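Local coordinates for protein glutamyl-tRNA synthetase, cytoplasmic (Saccharomyces cerevisiae, PDB 2HRA) that attaches glutamate to tRNA(Glu) in an ATP-dependent two-step reaction and, through its N-terminal GST-fold domain, joins the cofactor Arc1p in a synthetase complex, at residues 36-41 against 138-143; 73-78 against 99-104. All coordinates share one frame; numbering follows the deposited sequence.

Contact 1: residues 36-41 against 138-143; sequences ELIAAR and ADVACW
I38, on helix 34-46, meets V140 and W143 of helix 137-148 at the seam between the two halves of a GST fold: the first helix belongs to the half built on the small mixed sheet, the second to the all-helical half. The short segments run roughly antiparallel, at 142° with their axes 9.1 Å apart, and the gap is filled by I38, V140 and W143, with the small A39 beside V140. I38 CB points at the partner helix and lies 4.1 Å from V140 CG1. Here the side chain forks. I38 CG2 stays near the base and rests against the same methyl, V140 CG1, at 4.0 Å, the two side chains sliding past one another in opposite directions. I38 CG1 carries the other branch outward. With CD1 anti to CA (chi2 168°), this branch is stretched out and delivers its methyl to the benzene half of the W143 indole, crossing that side chain nearly at right angles. V140 CG1 also lies 3.9 Å from A39 N. The distance from V140 CG1 to A39 CB is 4.4 Å. On the pyrrole side, W143 NE1 donates to Y168 O; the Y168 ring stacks on the indole and F177 meets it edge-to-face. One turn back, D139 OD2 accepts from W167 NE1 and I129 N, while D139 OD1 takes S136 N; the S136-D139 pairing is consistent with the N-capping box known at the start of the equivalent helix in GST-fold proteins. W167 and Y168 lie within a region that interacts with Arc1p. At the tip of the isoleucine, I38 CD1 sits 3.4 Å from W143 CE3, and I38 CD1 to W143 CZ3 is 3.6 Å.

Contact 2: residues 73-78 against 99-104; sequences VFNKIT and LAQKEL
Q101 NE2 donates to water 1 at 2.8 Å, and the same water accepts the backbone N-H of F74 at 2.8 Å. The other end of the amide does the same: Q101 OE1 accepts from water 2, which in turn takes the N-H of N75 at 3.1 Å. One glutamine head thus reaches, through two waters, two successive amides in the first turn of helix 73-80, where backbone N-H groups have no earlier carbonyl of the helix to pair with. It gets there because the chain runs extended beyond CG (chi2 -164°). Direct touching is slight: Q101 NE2 rests 3.4 Å from F74 CB, and the amide of N75 stands almost perpendicular to that of Q101, its ND2 bonded to D72 OD1. The F74 ring turns inward against A39 of helix 34-46 and V140 and A141 of helix 137-148. Q101 itself lies in the pi-type turn 100-104 of helix 90-104, where L99 O accepts from both E103 N and L104 N. This water-mediated meeting belongs to the seam between the halves of a GST fold, with helix 73-80 ending the sheet-bearing half and helix 90-104 opening the helical one.

Overall arrangement
The two contacts lie side by side along the same seam, their centres 9 Å apart, and each joins the sheet-bearing half of the domain to the helical half. They also touch: A141 O of contact 1 is 3.2 Å from A100 CB of contact 2, and A141 CB is 3.7 Å from F74 CE2. Contact 1 is buried and apolar, its centre about 3 Å from the centre of the chain; that of contact 2, bridged by water, lies about 8 Å from it. Along the chain, both segments of contact 2 fall between those of contact 1. Both belong to the N-terminal Arc1p-binding domain, separate from the catalytic part; helix 137-148 rests on residues of both Arc1p-interacting regions, 124-133 and 159-175.

Contact 1: residues 36-41 against 138-143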
ATOM      1  N   GLU A  36      -3.933   0.510  -0.046  1.00 27.91           N
ATOM      2  CA  GLU A  36      -5.332   0.216  -0.263  1.00 27.64           C
ATOM      3  C   GLU A  36      -5.500  -0.391  -1.618  1.00 27.23           C
ATOM      4  O   GLU A  36      -6.165  -1.413  -1.754  1.00 27.80           O
ATOM      5  CB  GLU A  36      -6.179   1.495  -0.161  1.00 27.68           C
ATOM      6  CG  GLU A  36      -6.300   2.079   1.262  1.00 28.36           C
ATOM      7  CD  GLU A  36      -5.087   2.980   1.689  1.00 32.07           C
ATOM      8  OE1 GLU A  36      -4.105   3.102   0.948  1.00 28.37           O
ATOM      9  OE2 GLU A  36      -5.138   3.583   2.785  1.00 37.30           O
ATOM     10  N   LEU A  37      -4.900   0.220  -2.629  1.00 26.99           N
ATOM     11  CA  LEU A  37      -4.961  -0.327  -3.975  1.00 27.28           C
ATOM     12  C   LEU A  37      -4.343  -1.720  -4.070  1.00 26.87           C
ATOM     13  O   LEU A  37      -4.896  -2.583  -4.751  1.00 26.50           O
ATOM     14  CB  LEU A  37      -4.312   0.613  -4.994  1.00 27.48           C
ATOM     15  CG  LEU A  37      -4.169   0.147  -6.457  1.00 28.71           C
ATOM     16  CD1 LEU A  37      -5.482   0.028  -7.213  1.00 27.04           C
ATOM     17  CD2 LEU A  37      -3.250   1.140  -7.169  1.00 30.54           C
ATOM     18  N   ILE A  38      -3.197  -1.942  -3.418  1.00 26.54           N
ATOM     19  CA  ILE A  38      -2.514  -3.244  -3.512  1.00 26.40           C
ATOM     20  C   ILE A  38      -3.360  -4.322  -2.789  1.00 25.20           C
ATOM     21  O   ILE A  38      -3.573  -5.450  -3.287  1.00 26.40           O
ATOM     22  CB  ILE A  38      -1.013  -3.127  -2.991  1.00 26.59           C
ATOM     23  CG1 ILE A  38      -0.182  -2.256  -3.938  1.00 27.52           C
ATOM     24  CG2 ILE A  38      -0.312  -4.472  -2.945  1.00 26.05           C
ATOM     25  CD1 ILE A  38       1.195  -1.848  -3.394  1.00 26.01           C
ATOM     26  N   ALA A  39      -3.919  -3.947  -1.648  1.00 25.13           N
ATOM     27  CA  ALA A  39      -4.826  -4.825  -0.907  1.00 24.75           C
ATOM     28  C   ALA A  39      -5.937  -5.365  -1.805  1.00 25.28           C
ATOM     29  O   ALA A  39      -6.284  -6.552  -1.734  1.00 25.47           O
ATOM     30  CB  ALA A  39      -5.408  -4.085   0.297  1.00 23.49           C
ATOM     31  N   ALA A  40      -6.529  -4.456  -2.594  1.00 25.96           N
ATOM     32  CA  ALA A  40      -7.618  -4.759  -3.511  1.00 26.00           C
ATOM     33  C   ALA A  40      -7.119  -5.623  -4.638  1.00 25.83           C
ATOM     34  O   ALA A  40      -7.788  -6.533  -5.050  1.00 25.88           O
ATOM     35  CB  ALA A  40      -8.240  -3.459  -4.066  1.00 25.88           C
ATOM     36  N   ARG A  41      -5.915  -5.359  -5.130  1.00 25.98           N
ATOM     37  CA  ARG A  41      -5.332  -6.222  -6.154  1.00 25.52           C
ATOM     38  C   ARG A  41      -5.099  -7.639  -5.659  1.00 25.37           C
ATOM     39  O   ARG A  41      -5.307  -8.605  -6.406  1.00 24.22           O
ATOM     40  CB  ARG A  41      -4.055  -5.599  -6.710  1.00 25.44           C
ATOM     41  CG  ARG A  41      -4.365  -4.323  -7.466  1.00 27.13           C
ATOM     42  CD  ARG A  41      -3.176  -3.389  -7.613  1.00 28.61           C
ATOM     43  NE  ARG A  41      -2.062  -3.943  -8.390  1.00 29.13           N
ATOM     44  CZ  ARG A  41      -1.932  -3.912  -9.725  1.00 31.09           C
ATOM     45  NH1 ARG A  41      -2.876  -3.417 -10.537  1.00 30.58           N
ATOM     46  NH2 ARG A  41      -0.855  -4.444 -10.273  1.00 30.77           N
ATOM     47  N   ALA A 138       0.718  -6.650   6.847  1.00 25.17           N
ATOM     48  CA  ALA A 138       1.786  -5.798   7.356  1.00 25.96           C
ATOM     49  C   ALA A 138       2.692  -5.319   6.193  1.00 25.79           C
ATOM     50  O   ALA A 138       3.071  -4.145   6.100  1.00 27.36           O
ATOM     51  CB  ALA A 138       2.598  -6.561   8.441  1.00 26.62           C
ATOM     52  N   ASP A 139       3.069  -6.258   5.329  1.00 25.42           N
ATOM     53  CA  ASP A 139       3.928  -5.969   4.200  1.00 25.71           C
ATOM     54  C   ASP A 139       3.225  -5.027   3.225  1.00 26.12           C
ATOM     55  O   ASP A 139       3.845  -4.136   2.660  1.00 26.55           O
ATOM     56  CB  ASP A 139       4.318  -7.275   3.480  1.00 25.53           C
ATOM     57  CG  ASP A 139       5.089  -8.212   4.370  1.00 25.83           C
ATOM     58  OD1 ASP A 139       4.465  -9.185   4.878  1.00 25.65           O
ATOM     59  OD2 ASP A 139       6.298  -7.966   4.595  1.00 24.86           O
ATOM     60  N   VAL A 140       1.922  -5.221   3.032  1.00 25.74           N
ATOM     61  CA  VAL A 140       1.178  -4.431   2.046  1.00 25.44           C
ATOM     62  C   VAL A 140       1.123  -2.986   2.479  1.00 25.72           C
ATOM     63  O   VAL A 140       1.363  -2.069   1.693  1.00 26.92           O
ATOM     64  CB  VAL A 140      -0.243  -5.024   1.847  1.00 24.96           C
ATOM     65  CG1 VAL A 140      -1.088  -4.162   0.966  1.00 25.63           C
ATOM     66  CG2 VAL A 140      -0.150  -6.447   1.280  1.00 25.06           C
ATOM     67  N   ALA A 141       0.842  -2.783   3.748  1.00 26.26           N
ATOM     68  CA  ALA A 141       0.752  -1.450   4.287  1.00 26.76           C
ATOM     69  C   ALA A 141       2.098  -0.748   4.265  1.00 26.72           C
ATOM     70  O   ALA A 141       2.166   0.435   3.894  1.00 27.22           O
ATOM     71  CB  ALA A 141       0.163  -1.489   5.707  1.00 27.12           C
ATOM     72  N   CYS A 142       3.178  -1.449   4.648  1.00 25.82           N
ATOM     73  CA  CYS A 142       4.491  -0.811   4.683  1.00 25.94           C
ATOM     74  C   CYS A 142       5.028  -0.573   3.289  1.00 25.98           C
ATOM     75  O   CYS A 142       5.655   0.466   3.036  1.00 25.73           O
ATOM     76  CB  CYS A 142       5.485  -1.592   5.553  1.00 26.36           C
ATOM     77  SG  CYS A 142       5.067  -1.606   7.319  1.00 26.67           S
ATOM     78  N   TRP A 143       4.759  -1.486   2.367  1.00 25.45           N
ATOM     79  CA  TRP A 143       5.228  -1.295   0.997  1.00 26.84           C
ATOM     80  C   TRP A 143       4.528  -0.119   0.330  1.00 27.13           C
ATOM     81  O   TRP A 143       5.181   0.745  -0.271  1.00 27.60           O
ATOM     82  CB  TRP A 143       5.036  -2.527   0.144  1.00 26.57           C
ATOM     83  CG  TRP A 143       5.902  -2.503  -1.105  1.00 26.15           C
ATOM     84  CD1 TRP A 143       7.109  -3.074  -1.231  1.00 26.71           C
ATOM     85  CD2 TRP A 143       5.594  -1.912  -2.391  1.00 27.14           C
ATOM     86  NE1 TRP A 143       7.594  -2.878  -2.502  1.00 27.48           N
ATOM     87  CE2 TRP A 143       6.686  -2.154  -3.227  1.00 25.78           C
ATOM     88  CE3 TRP A 143       4.507  -1.171  -2.899  1.00 26.83           C
ATOM     89  CZ2 TRP A 143       6.739  -1.697  -4.555  1.00 27.70           C
ATOM     90  CZ3 TRP A 143       4.555  -0.733  -4.198  1.00 25.99           C
ATOM     91  CH2 TRP A 143       5.657  -1.009  -5.022  1.00 25.65           C
TER

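Contact 2: residues 73-78 against 99-104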
ATOM      1  N   VAL A  73      -9.591   3.146   5.852  1.00 31.66           N
ATOM      2  CA  VAL A  73      -9.950   2.389   4.640  1.00 30.44           C
ATOM      3  C   VAL A  73      -9.161   1.064   4.502  1.00 29.89           C
ATOM      4  O   VAL A  73      -9.757   0.005   4.240  1.00 29.61           O
ATOM      5  CB  VAL A  73      -9.766   3.245   3.349  1.00 30.16           C
ATOM      6  CG1 VAL A  73      -9.954   2.383   2.104  1.00 30.38           C
ATOM      7  CG2 VAL A  73     -10.742   4.456   3.328  1.00 30.33           C
ATOM      8  N   PHE A  74      -7.840   1.120   4.670  1.00 28.69           N
ATOM      9  CA  PHE A  74      -7.005  -0.074   4.597  1.00 28.41           C
ATOM     10  C   PHE A  74      -7.580  -1.163   5.484  1.00 28.75           C
ATOM     11  O   PHE A  74      -7.857  -2.288   5.021  1.00 29.35           O
ATOM     12  CB  PHE A  74      -5.571   0.200   5.028  1.00 27.94           C
ATOM     13  CG  PHE A  74      -4.653  -0.985   4.835  1.00 27.20           C
ATOM     14  CD1 PHE A  74      -4.266  -1.375   3.564  1.00 25.43           C
ATOM     15  CD2 PHE A  74      -4.185  -1.704   5.923  1.00 26.62           C
ATOM     16  CE1 PHE A  74      -3.427  -2.478   3.377  1.00 27.00           C
ATOM     17  CE2 PHE A  74      -3.337  -2.790   5.744  1.00 29.94           C
ATOM     18  CZ  PHE A  74      -2.954  -3.174   4.466  1.00 27.47           C
ATOM     19  N   ASN A  75      -7.757  -0.841   6.761  1.00 28.69           N
ATOM     20  CA  ASN A  75      -8.226  -1.837   7.706  1.00 28.77           C
ATOM     21  C   ASN A  75      -9.623  -2.361   7.394  1.00 28.71           C
ATOM     22  O   ASN A  75      -9.960  -3.503   7.734  1.00 27.31           O
ATOM     23  CB  ASN A  75      -8.199  -1.285   9.113  1.00 29.49           C
ATOM     24  CG  ASN A  75      -6.804  -1.256   9.702  1.00 31.91           C
ATOM     25  OD1 ASN A  75      -6.029  -2.207   9.566  1.00 35.50           O
ATOM     26  ND2 ASN A  75      -6.484  -0.165  10.386  1.00 36.44           N
ATOM     27  N   LYS A  76     -10.445  -1.513   6.791  1.00 28.59           N
ATOM     28  CA  LYS A  76     -11.754  -1.931   6.375  1.00 28.62           C
ATOM     29  C   LYS A  76     -11.656  -2.949   5.237  1.00 28.12           C
ATOM     30  O   LYS A  76     -12.412  -3.895   5.216  1.00 27.43           O
ATOM     31  CB  LYS A  76     -12.621  -0.721   6.010  1.00 29.00           C
ATOM     32  CG  LYS A  76     -12.999   0.125   7.224  1.00 31.20           C
ATOM     33  CD  LYS A  76     -13.976   1.235   6.894  1.00 31.56           C
ATOM     34  CE  LYS A  76     -14.782   1.656   8.118  1.00 32.34           C
ATOM     35  NZ  LYS A  76     -14.018   2.476   9.094  1.00 29.07           N
ATOM     36  N   ILE A  77     -10.703  -2.798   4.319  1.00 27.21           N
ATOM     37  CA  ILE A  77     -10.565  -3.790   3.233  1.00 27.15           C
ATOM     38  C   ILE A  77     -10.167  -5.148   3.826  1.00 27.51           C
ATOM     39  O   ILE A  77     -10.715  -6.220   3.519  1.00 26.99           O
ATOM     40  CB  ILE A  77      -9.503  -3.339   2.222  1.00 27.39           C
ATOM     41  CG1 ILE A  77      -9.910  -2.007   1.578  1.00 26.93           C
ATOM     42  CG2 ILE A  77      -9.263  -4.434   1.149  1.00 27.59           C
ATOM     43  CD1 ILE A  77      -8.760  -1.329   0.853  1.00 23.00           C
ATOM     44  N   THR A  78      -9.242  -5.030   4.753  1.00 27.57           N
ATOM     45  CA  THR A  78      -8.532  -6.101   5.397  1.00 28.07           C
ATOM     46  C   THR A  78      -9.468  -6.963   6.259  1.00 28.77           C
ATOM     47  O   THR A  78      -9.362  -8.174   6.241  1.00 28.57           O
ATOM     48  CB  THR A  78      -7.413  -5.443   6.200  1.00 29.09           C
ATOM     49  OG1 THR A  78      -6.190  -5.492   5.427  1.00 29.89           O
ATOM     50  CG2 THR A  78      -7.313  -5.976   7.586  1.00 29.04           C
ATOM     51  N   LEU A  99       2.445   1.540  11.999  1.00 31.33           N
ATOM     52  CA  LEU A  99       3.718   2.172  11.630  1.00 30.43           C
ATOM     53  C   LEU A  99       3.687   2.725  10.207  1.00 30.69           C
ATOM     54  O   LEU A  99       4.147   3.840   9.943  1.00 31.18           O
ATOM     55  CB  LEU A  99       4.894   1.178  11.749  1.00 30.24           C
ATOM     56  CG  LEU A  99       6.261   1.826  11.450  1.00 31.75           C
ATOM     57  CD1 LEU A  99       6.661   2.817  12.547  1.00 33.18           C
ATOM     58  CD2 LEU A  99       7.348   0.790  11.224  1.00 34.44           C
ATOM     59  N   ALA A 100       3.137   1.942   9.279  1.00 29.92           N
ATOM     60  CA  ALA A 100       3.073   2.358   7.894  1.00 30.13           C
ATOM     61  C   ALA A 100       2.193   3.601   7.749  1.00 30.84           C
ATOM     62  O   ALA A 100       2.566   4.567   7.108  1.00 31.17           O
ATOM     63  CB  ALA A 100       2.522   1.188   7.003  1.00 29.00           C
ATOM     64  N   GLN A 101       1.035   3.585   8.386  1.00 32.98           N
ATOM     65  CA  GLN A 101       0.024   4.612   8.138  1.00 34.54           C
ATOM     66  C   GLN A 101       0.274   5.843   8.962  1.00 35.37           C
ATOM     67  O   GLN A 101      -0.123   6.917   8.565  1.00 36.38           O
ATOM     68  CB  GLN A 101      -1.396   4.077   8.411  1.00 35.25           C
ATOM     69  CG  GLN A 101      -1.780   2.896   7.524  1.00 37.33           C
ATOM     70  CD  GLN A 101      -3.287   2.587   7.476  1.00 40.09           C
ATOM     71  OE1 GLN A 101      -3.867   2.034   8.414  1.00 43.25           O
ATOM     72  NE2 GLN A 101      -3.898   2.890   6.345  1.00 41.78           N
ATOM     73  N   LYS A 102       0.920   5.685  10.113  1.00 36.08           N
ATOM     74  CA  LYS A 102       1.197   6.802  11.012  1.00 36.67           C
ATOM     75  C   LYS A 102       2.602   7.351  10.890  1.00 36.68           C
ATOM     76  O   LYS A 102       2.827   8.511  11.206  1.00 36.35           O
ATOM     77  CB  LYS A 102       0.964   6.394  12.458  1.00 36.86           C
ATOM     78  CG  LYS A 102      -0.474   6.102  12.772  1.00 38.47           C
ATOM     79  CD  LYS A 102      -0.613   5.413  14.108  1.00 40.94           C
ATOM     80  CE  LYS A 102      -2.054   4.943  14.340  1.00 42.98           C
ATOM     81  NZ  LYS A 102      -2.330   4.779  15.794  1.00 44.42           N
ATOM     82  N   GLU A 103       3.554   6.527  10.450  1.00 36.51           N
ATOM     83  CA  GLU A 103       4.942   6.947  10.453  1.00 36.41           C
ATOM     84  C   GLU A 103       5.634   6.889   9.093  1.00 34.71           C
ATOM     85  O   GLU A 103       6.274   7.864   8.718  1.00 34.85           O
ATOM     86  CB  GLU A 103       5.719   6.174  11.520  1.00 37.18           C
ATOM     87  CG  GLU A 103       4.928   5.989  12.803  1.00 40.80           C
ATOM     88  CD  GLU A 103       5.768   6.135  14.022  1.00 46.73           C
ATOM     89  OE1 GLU A 103       6.730   5.348  14.137  1.00 52.55           O
ATOM     90  OE2 GLU A 103       5.477   7.031  14.861  1.00 49.95           O
ATOM     91  N   LEU A 104       5.501   5.801   8.335  1.00 32.33           N
ATOM     92  CA  LEU A 104       6.248   5.688   7.082  1.00 30.66           C
ATOM     93  C   LEU A 104       5.772   6.607   5.950  1.00 30.24           C
ATOM     94  O   LEU A 104       6.535   6.857   5.001  1.00 30.89           O
ATOM     95  CB  LEU A 104       6.313   4.235   6.581  1.00 30.32           C
ATOM     96  CG  LEU A 104       7.018   3.198   7.471  1.00 29.98           C
ATOM     97  CD1 LEU A 104       6.858   1.821   6.873  1.00 27.97           C
ATOM     98  CD2 LEU A 104       8.504   3.542   7.659  1.00 28.65           C
TER
HETATM   99  O   HOH W   1      -6.399   3.460   5.270  1.00 34.86           O
HETATM  100  O   HOH W   2      -6.659   1.716   8.117  1.00 35.60           O